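Local structure of odorant-binding protein 47 (Anopheles gambiae, 3PM2) at residues A[113-118]-A[129-134]; A[105-110]-A[135-140]. The protein binds small hydrophobic odorants and is thought to carry them through the aqueous fluid around the olfactory dendrites of the mosquito. All coordinates share one frame; numbering follows the deposited sequence.

Contact 1. Residues A[113-118]-A[129-134]; sequences EIEAGA and ICHPIS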
ATOM      1  N   GLU A 113     -13.355  11.457  -4.448  1.00 16.50           N
ATOM      2  CA  GLU A 113     -13.672  10.086  -4.033  1.00 15.80           C
ATOM      3  C   GLU A 113     -13.045   9.786  -2.668  1.00 17.08           C
ATOM      4  O   GLU A 113     -13.720   9.243  -1.790  1.00 14.78           O
ATOM      5  CB  GLU A 113     -13.156   9.121  -5.082  1.00 16.93           C
ATOM      6  CG  GLU A 113     -13.428   7.669  -4.753  1.00 24.96           C
ATOM      7  CD  GLU A 113     -12.832   6.763  -5.801  1.00 39.12           C
ATOM      8  OE1 GLU A 113     -11.732   6.214  -5.565  1.00 29.79           O
ATOM      9  OE2 GLU A 113     -13.435   6.657  -6.889  1.00 33.31           O
ATOM     10  N   ILE A 114     -11.772  10.198  -2.475  1.00 14.99           N
ATOM     11  CA  ILE A 114     -11.091  10.015  -1.181  1.00 14.83           C
ATOM     12  C   ILE A 114     -11.862  10.764  -0.076  1.00 16.60           C
ATOM     13  O   ILE A 114     -12.139  10.189   0.968  1.00 15.30           O
ATOM     14  CB  ILE A 114      -9.610  10.470  -1.288  1.00 17.22           C
ATOM     15  CG1 ILE A 114      -8.797   9.466  -2.161  1.00 16.53           C
ATOM     16  CG2 ILE A 114      -8.977  10.635   0.119  1.00 17.35           C
ATOM     17  CD1 ILE A 114      -7.327   9.916  -2.541  1.00 16.90           C
ATOM     18  N   GLU A 115     -12.203  12.042  -0.317  1.00 16.05           N
ATOM     19  CA  GLU A 115     -12.961  12.839   0.630  1.00 16.56           C
ATOM     20  C   GLU A 115     -14.338  12.275   0.977  1.00 20.59           C
ATOM     21  O   GLU A 115     -14.739  12.307   2.140  1.00 19.68           O
ATOM     22  CB  GLU A 115     -13.018  14.302   0.196  1.00 18.85           C
ATOM     23  CG  GLU A 115     -11.684  15.011   0.403  1.00 30.35           C
ATOM     24  CD  GLU A 115     -10.953  14.709   1.704  1.00 61.17           C
ATOM     25  OE1 GLU A 115     -11.526  14.950   2.793  1.00 49.20           O
ATOM     26  OE2 GLU A 115      -9.812  14.199   1.629  1.00 57.91           O
ATOM     27  N   ALA A 116     -15.023  11.691  -0.005  1.00 17.22           N
ATOM     28  CA  ALA A 116     -16.323  11.056   0.210  1.00 15.43           C
ATOM     29  C   ALA A 116     -16.162   9.784   1.036  1.00 17.38           C
ATOM     30  O   ALA A 116     -16.952   9.547   1.951  1.00 16.19           O
ATOM     31  CB  ALA A 116     -16.971  10.751  -1.112  1.00 15.80           C
ATOM     32  N   GLY A 117     -15.087   9.032   0.767  1.00 14.11           N
ATOM     33  CA  GLY A 117     -14.749   7.823   1.506  1.00 13.23           C
ATOM     34  C   GLY A 117     -14.519   8.124   2.982  1.00 17.66           C
ATOM     35  O   GLY A 117     -15.002   7.391   3.842  1.00 16.05           O
ATOM     36  N   ALA A 118     -13.851   9.236   3.282  1.00 14.96           N
ATOM     37  CA  ALA A 118     -13.603   9.658   4.664  1.00 16.18           C
ATOM     38  C   ALA A 118     -14.921   9.916   5.445  1.00 20.91           C
ATOM     39  O   ALA A 118     -14.942   9.810   6.680  1.00 19.61           O
ATOM     40  CB  ALA A 118     -12.762  10.913   4.659  1.00 17.36           C
ATOM     41  N   ILE A 129     -14.247   3.512  10.503  1.00 16.21           N
ATOM     42  CA  ILE A 129     -13.995   4.250   9.272  1.00 15.58           C
ATOM     43  C   ILE A 129     -12.649   4.959   9.360  1.00 20.28           C
ATOM     44  O   ILE A 129     -12.405   5.673  10.318  1.00 20.79           O
ATOM     45  CB  ILE A 129     -15.170   5.225   8.939  1.00 18.69           C
ATOM     46  CG1 ILE A 129     -16.504   4.446   8.714  1.00 18.62           C
ATOM     47  CG2 ILE A 129     -14.847   6.152   7.757  1.00 18.97           C
ATOM     48  CD1 ILE A 129     -16.533   3.406   7.541  1.00 17.14           C
ATOM     49  N   CYS A 130     -11.767   4.731   8.379  1.00 15.16           N
ATOM     50  CA  CYS A 130     -10.446   5.372   8.287  1.00 15.11           C
ATOM     51  C   CYS A 130     -10.428   6.249   7.058  1.00 16.53           C
ATOM     52  O   CYS A 130     -11.127   5.955   6.076  1.00 15.97           O
ATOM     53  CB  CYS A 130      -9.324   4.333   8.241  1.00 16.23           C
ATOM     54  SG  CYS A 130      -9.068   3.482   9.825  1.00 20.82           S
ATOM     55  N   HIS A 131      -9.638   7.330   7.107  1.00 13.00           N
ATOM     56  CA  HIS A 131      -9.537   8.196   5.945  1.00 13.02           C
ATOM     57  C   HIS A 131      -8.832   7.415   4.829  1.00 14.47           C
ATOM     58  O   HIS A 131      -7.841   6.751   5.096  1.00 14.68           O
ATOM     59  CB  HIS A 131      -8.759   9.486   6.277  1.00 13.41           C
ATOM     60  CG  HIS A 131      -8.917  10.569   5.240  1.00 16.01           C
ATOM     61  ND1 HIS A 131      -8.266  10.506   4.012  1.00 16.84           N
ATOM     62  CD2 HIS A 131      -9.585  11.745   5.320  1.00 16.06           C
ATOM     63  CE1 HIS A 131      -8.578  11.627   3.380  1.00 16.03           C
ATOM     64  NE2 HIS A 131      -9.377  12.400   4.126  1.00 16.44           N
ATOM     65  N   PRO A 132      -9.324   7.447   3.572  1.00 10.72           N
ATOM     66  CA  PRO A 132      -8.670   6.642   2.522  1.00 10.26           C
ATOM     67  C   PRO A 132      -7.275   7.107   2.094  1.00 14.20           C
ATOM     68  O   PRO A 132      -6.599   6.349   1.396  1.00 13.69           O
ATOM     69  CB  PRO A 132      -9.642   6.733   1.341  1.00 12.43           C
ATOM     70  CG  PRO A 132     -10.945   7.205   1.916  1.00 16.54           C
ATOM     71  CD  PRO A 132     -10.544   8.105   3.065  1.00 12.60           C
ATOM     72  N   ILE A 133      -6.845   8.324   2.459  1.00 11.28           N
ATOM     73  CA  ILE A 133      -5.531   8.804   1.971  1.00 11.51           C
ATOM     74  C   ILE A 133      -4.371   7.845   2.280  1.00 13.94           C
ATOM     75  O   ILE A 133      -3.535   7.594   1.395  1.00 14.31           O
ATOM     76  CB  ILE A 133      -5.192  10.272   2.370  1.00 14.84           C
ATOM     77  CG1 ILE A 133      -4.037  10.866   1.521  1.00 17.69           C
ATOM     78  CG2 ILE A 133      -4.899  10.421   3.858  1.00 14.65           C
ATOM     79  CD1 ILE A 133      -4.242  10.871  -0.051  1.00 21.47           C
ATOM     80  N   SER A 134      -4.298   7.330   3.515  1.00 10.81           N
ATOM     81  CA  SER A 134      -3.157   6.462   3.866  1.00 10.98           C
ATOM     82  C   SER A 134      -3.037   5.236   2.942  1.00 14.05           C
ATOM     83  O   SER A 134      -1.948   4.947   2.450  1.00 12.01           O
ATOM     84  CB  SER A 134      -3.228   6.036   5.324  1.00 13.40           C
ATOM     85  OG  SER A 134      -3.149   7.145   6.205  1.00 17.52           O
TER
HETATM   86  O   HOH W   1     -13.362   5.177   4.519  1.00 15.91           O

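Contact 2. Residues A[105-110]-A[135-140]; sequences KMADSI and GTILAC. Unlike the reference sequence in segment 105-110: S109 (reference Thr).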
ATOM      1  N   LYS A 105       0.333  12.302  -7.188  1.00 15.41           N
ATOM      2  CA  LYS A 105      -0.388  12.848  -8.358  1.00 15.98           C
ATOM      3  C   LYS A 105      -1.729  12.114  -8.538  1.00 18.72           C
ATOM      4  O   LYS A 105      -2.771  12.759  -8.733  1.00 16.96           O
ATOM      5  CB  LYS A 105       0.469  12.715  -9.625  1.00 21.25           C
ATOM      6  CG  LYS A 105       0.070  13.655 -10.753  1.00 42.95           C
ATOM      7  CD  LYS A 105       0.626  13.164 -12.089  1.00 53.22           C
ATOM      8  CE  LYS A 105       0.531  14.192 -13.195  1.00 65.65           C
ATOM      9  NZ  LYS A 105      -0.872  14.460 -13.602  1.00 75.14           N
ATOM     10  N   MET A 106      -1.703  10.779  -8.437  1.00 15.71           N
ATOM     11  CA  MET A 106      -2.876   9.909  -8.527  1.00 15.29           C
ATOM     12  C   MET A 106      -3.876  10.253  -7.424  1.00 18.15           C
ATOM     13  O   MET A 106      -5.070  10.406  -7.704  1.00 16.03           O
ATOM     14  CB  MET A 106      -2.461   8.417  -8.488  1.00 17.93           C
ATOM     15  CG  MET A 106      -3.656   7.429  -8.536  1.00 22.45           C
ATOM     16  SD  MET A 106      -4.369   7.076  -6.904  1.00 26.06           S
ATOM     17  CE  MET A 106      -3.016   6.080  -6.184  1.00 22.43           C
ATOM     18  N   ALA A 107      -3.400  10.398  -6.178  1.00 14.75           N
ATOM     19  CA  ALA A 107      -4.261  10.712  -5.030  1.00 14.03           C
ATOM     20  C   ALA A 107      -4.972  12.030  -5.244  1.00 17.31           C
ATOM     21  O   ALA A 107      -6.176  12.097  -5.021  1.00 17.17           O
ATOM     22  CB  ALA A 107      -3.442  10.742  -3.744  1.00 14.47           C
ATOM     23  N   ASP A 108      -4.251  13.054  -5.771  1.00 14.64           N
ATOM     24  CA  ASP A 108      -4.866  14.348  -6.067  1.00 15.26           C
ATOM     25  C   ASP A 108      -5.966  14.205  -7.118  1.00 19.89           C
ATOM     26  O   ASP A 108      -6.981  14.874  -7.001  1.00 20.58           O
ATOM     27  CB  ASP A 108      -3.801  15.348  -6.532  1.00 18.35           C
ATOM     28  CG  ASP A 108      -4.379  16.677  -6.981  1.00 32.49           C
ATOM     29  OD1 ASP A 108      -4.891  17.421  -6.119  1.00 34.12           O
ATOM     30  OD2 ASP A 108      -4.391  16.934  -8.206  1.00 39.57           O
ATOM     31  N   SER A 109      -5.776  13.317  -8.124  1.00 17.40           N
ATOM     32  CA  SER A 109      -6.769  13.131  -9.203  1.00 18.13           C
ATOM     33  C   SER A 109      -8.086  12.534  -8.706  1.00 22.35           C
ATOM     34  O   SER A 109      -9.111  12.747  -9.342  1.00 23.72           O
ATOM     35  CB  SER A 109      -6.188  12.242 -10.304  1.00 20.76           C
ATOM     36  OG  SER A 109      -5.937  10.932  -9.822  1.00 22.67           O
ATOM     37  N   ILE A 110      -8.056  11.814  -7.573  1.00 17.61           N
ATOM     38  CA  ILE A 110      -9.239  11.200  -6.971  1.00 17.72           C
ATOM     39  C   ILE A 110      -9.607  11.810  -5.608  1.00 21.41           C
ATOM     40  O   ILE A 110     -10.338  11.181  -4.838  1.00 21.05           O
ATOM     41  CB  ILE A 110      -9.162   9.644  -6.962  1.00 21.21           C
ATOM     42  CG1 ILE A 110      -7.932   9.133  -6.144  1.00 20.40           C
ATOM     43  CG2 ILE A 110      -9.167   9.077  -8.415  1.00 23.71           C
ATOM     44  CD1 ILE A 110      -7.962   7.669  -5.825  1.00 19.92           C
ATOM     45  N   GLY A 135      -4.154   4.542   2.730  1.00 11.80           N
ATOM     46  CA  GLY A 135      -4.195   3.365   1.868  1.00 11.37           C
ATOM     47  C   GLY A 135      -3.941   3.719   0.410  1.00 14.51           C
ATOM     48  O   GLY A 135      -3.268   2.971  -0.298  1.00 13.14           O
ATOM     49  N   THR A 136      -4.477   4.857  -0.050  1.00 10.32           N
ATOM     50  CA  THR A 136      -4.269   5.294  -1.451  1.00  9.61           C
ATOM     51  C   THR A 136      -2.764   5.391  -1.723  1.00 14.45           C
ATOM     52  O   THR A 136      -2.283   4.821  -2.700  1.00 14.69           O
ATOM     53  CB  THR A 136      -4.969   6.629  -1.695  1.00 15.85           C
ATOM     54  OG1 THR A 136      -6.360   6.463  -1.385  1.00 17.87           O
ATOM     55  CG2 THR A 136      -4.807   7.114  -3.122  1.00 13.52           C
ATOM     56  N   ILE A 137      -2.026   6.067  -0.830  1.00 12.38           N
ATOM     57  CA  ILE A 137      -0.580   6.253  -0.986  1.00 11.90           C
ATOM     58  C   ILE A 137       0.181   4.960  -0.828  1.00 14.23           C
ATOM     59  O   ILE A 137       1.001   4.599  -1.704  1.00 13.84           O
ATOM     60  CB  ILE A 137      -0.034   7.386  -0.049  1.00 15.10           C
ATOM     61  CG1 ILE A 137      -0.711   8.769  -0.349  1.00 14.71           C
ATOM     62  CG2 ILE A 137       1.510   7.509  -0.132  1.00 16.88           C
ATOM     63  CD1 ILE A 137      -0.403   9.375  -1.763  1.00 13.51           C
ATOM     64  N   LEU A 138      -0.065   4.257   0.290  1.00 12.19           N
ATOM     65  CA  LEU A 138       0.675   3.051   0.620  1.00 11.68           C
ATOM     66  C   LEU A 138       0.485   1.908  -0.381  1.00 15.04           C
ATOM     67  O   LEU A 138       1.471   1.246  -0.758  1.00 11.11           O
ATOM     68  CB  LEU A 138       0.386   2.606   2.076  1.00 12.62           C
ATOM     69  CG  LEU A 138       1.296   1.511   2.652  1.00 19.57           C
ATOM     70  CD1 LEU A 138       2.769   1.985   2.739  1.00 20.67           C
ATOM     71  CD2 LEU A 138       0.795   1.065   4.050  1.00 23.03           C
ATOM     72  N   ALA A 139      -0.773   1.680  -0.812  1.00 13.89           N
ATOM     73  CA  ALA A 139      -1.102   0.654  -1.800  1.00 14.26           C
ATOM     74  C   ALA A 139      -0.348   0.916  -3.093  1.00 17.80           C
ATOM     75  O   ALA A 139       0.297   0.011  -3.621  1.00 16.03           O
ATOM     76  CB  ALA A 139      -2.605   0.634  -2.079  1.00 15.41           C
ATOM     77  N   CYS A 140      -0.406   2.161  -3.582  1.00 13.75           N
ATOM     78  CA  CYS A 140       0.254   2.607  -4.797  1.00 14.79           C
ATOM     79  C   CYS A 140       1.780   2.461  -4.661  1.00 16.52           C
ATOM     80  O   CYS A 140       2.433   1.974  -5.589  1.00 15.04           O
ATOM     81  CB  CYS A 140      -0.148   4.044  -5.103  1.00 17.48           C
ATOM     82  SG  CYS A 140       0.683   4.752  -6.535  1.00 22.52           S
TER

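Contact 1. Residues A[113-118]-A[129-134]
H131 meets the 113-118 helix with its imidazole ring, which is held by polar partners at two of its corners. At one corner H131 NE2 donates to E115 OE2 over 3.1 Å, a weak bond because the N-H...O angle is only 126°. The carboxylate plane is turned 43° from the ring, and the bend of the E115 chain at chi2 curls the acid back to the ring edge although its CB sets off away from it. At another corner H131 ND1 accepts from I133 N at 3.0 Å, nearly straight at 164° and close to the ring plane. This second bond is an N-terminal cap: the side chain of H131, just ahead of the turn that opens helix 133-147, takes up a backbone N-H of the first turn and fixes the rotation of the ring.

A water bridges G117 O and C130 O, 2.8 Å from each. C130 is tied by its disulfide to C55, so the loop entering the helix is also fastened to helix 55-63 in this mainly helical odorant-binding protein of the C-plus class.

Van der Waals contacts fill the rest. A118 CB lies 3.3 Å from H131 CD2, and I114 CG2 comes within 3.4 Å of H131 CE1, both approaching the ring obliquely. P132 pushes its ring against the backbone of the helix, with P132 CG 3.4 Å from I114 O, where side-chain-less G117 leaves space for it. The apolar pairs are I114 CG2 with P132 CB, A118 CB with P132 CD, and I114 CD1 with I133 CD1 at 4.1 Å, while I129 CG2 rests near A118 O.

Contact 2. Residues A[105-110]-A[135-140]
T136 CG2 is the methyl on which the 105-110 side of the contact converges. The helix segments 105-109 and 135-140 run roughly antiparallel, at 142°, with their axes 9.8 Å apart. The backbones come nearest at A107 and T136, with CA atoms 6.5 Å apart, where the small CB of A107 lets them approach. A107 CB lies 3.9 Å from both T136 CG2 and I137 CD1, the end of I137 swinging across to it; both A107 and I137 are buried.

M106 works on the more open flank. Its chain leaves with CG anti to the backbone N (chi1 178°), then folds at chi2 and chi3 so that M106 CE rests against T136 CG2 and C140 CB, 3.7 Å from each. C140 is joined by a disulfide to C103, one turn before A107 on helix 92-109, so a covalent bridge clamps the same two helices that the methyl groups bring together. At the other end I110, where the helix stops, touches more loosely, I110 CD1 reaching T136 CG2 tip to tip at 4.2 Å.

The hydroxyl of T136 is hydrogen-bonded to P132 O, leaving its methyl for the neighbouring helix; cohesion here therefore rests on apolar contact and the disulfide.

Overall arrangement
Both contacts use helix 133-147, and they show how one helix can be held differently along its length. Contact 1 grips its N-terminal end and the loop before it, its centre about 14 Å from the centre of the chain, through a mixture of polar links, bridging water and apolar packing. Contact 2, its centre about 9 Å from the centre of the chain, joins the next turns to helix 92-109 by apolar packing beside a disulfide. Neither is wholly buried. Helices 92-109 and 111-118 follow each other in the chain, and both segments of contact 1 lie between those of contact 2. The two meet directly: I133 CD1 packs on A107 CB, and I114 CD1 on A107 O.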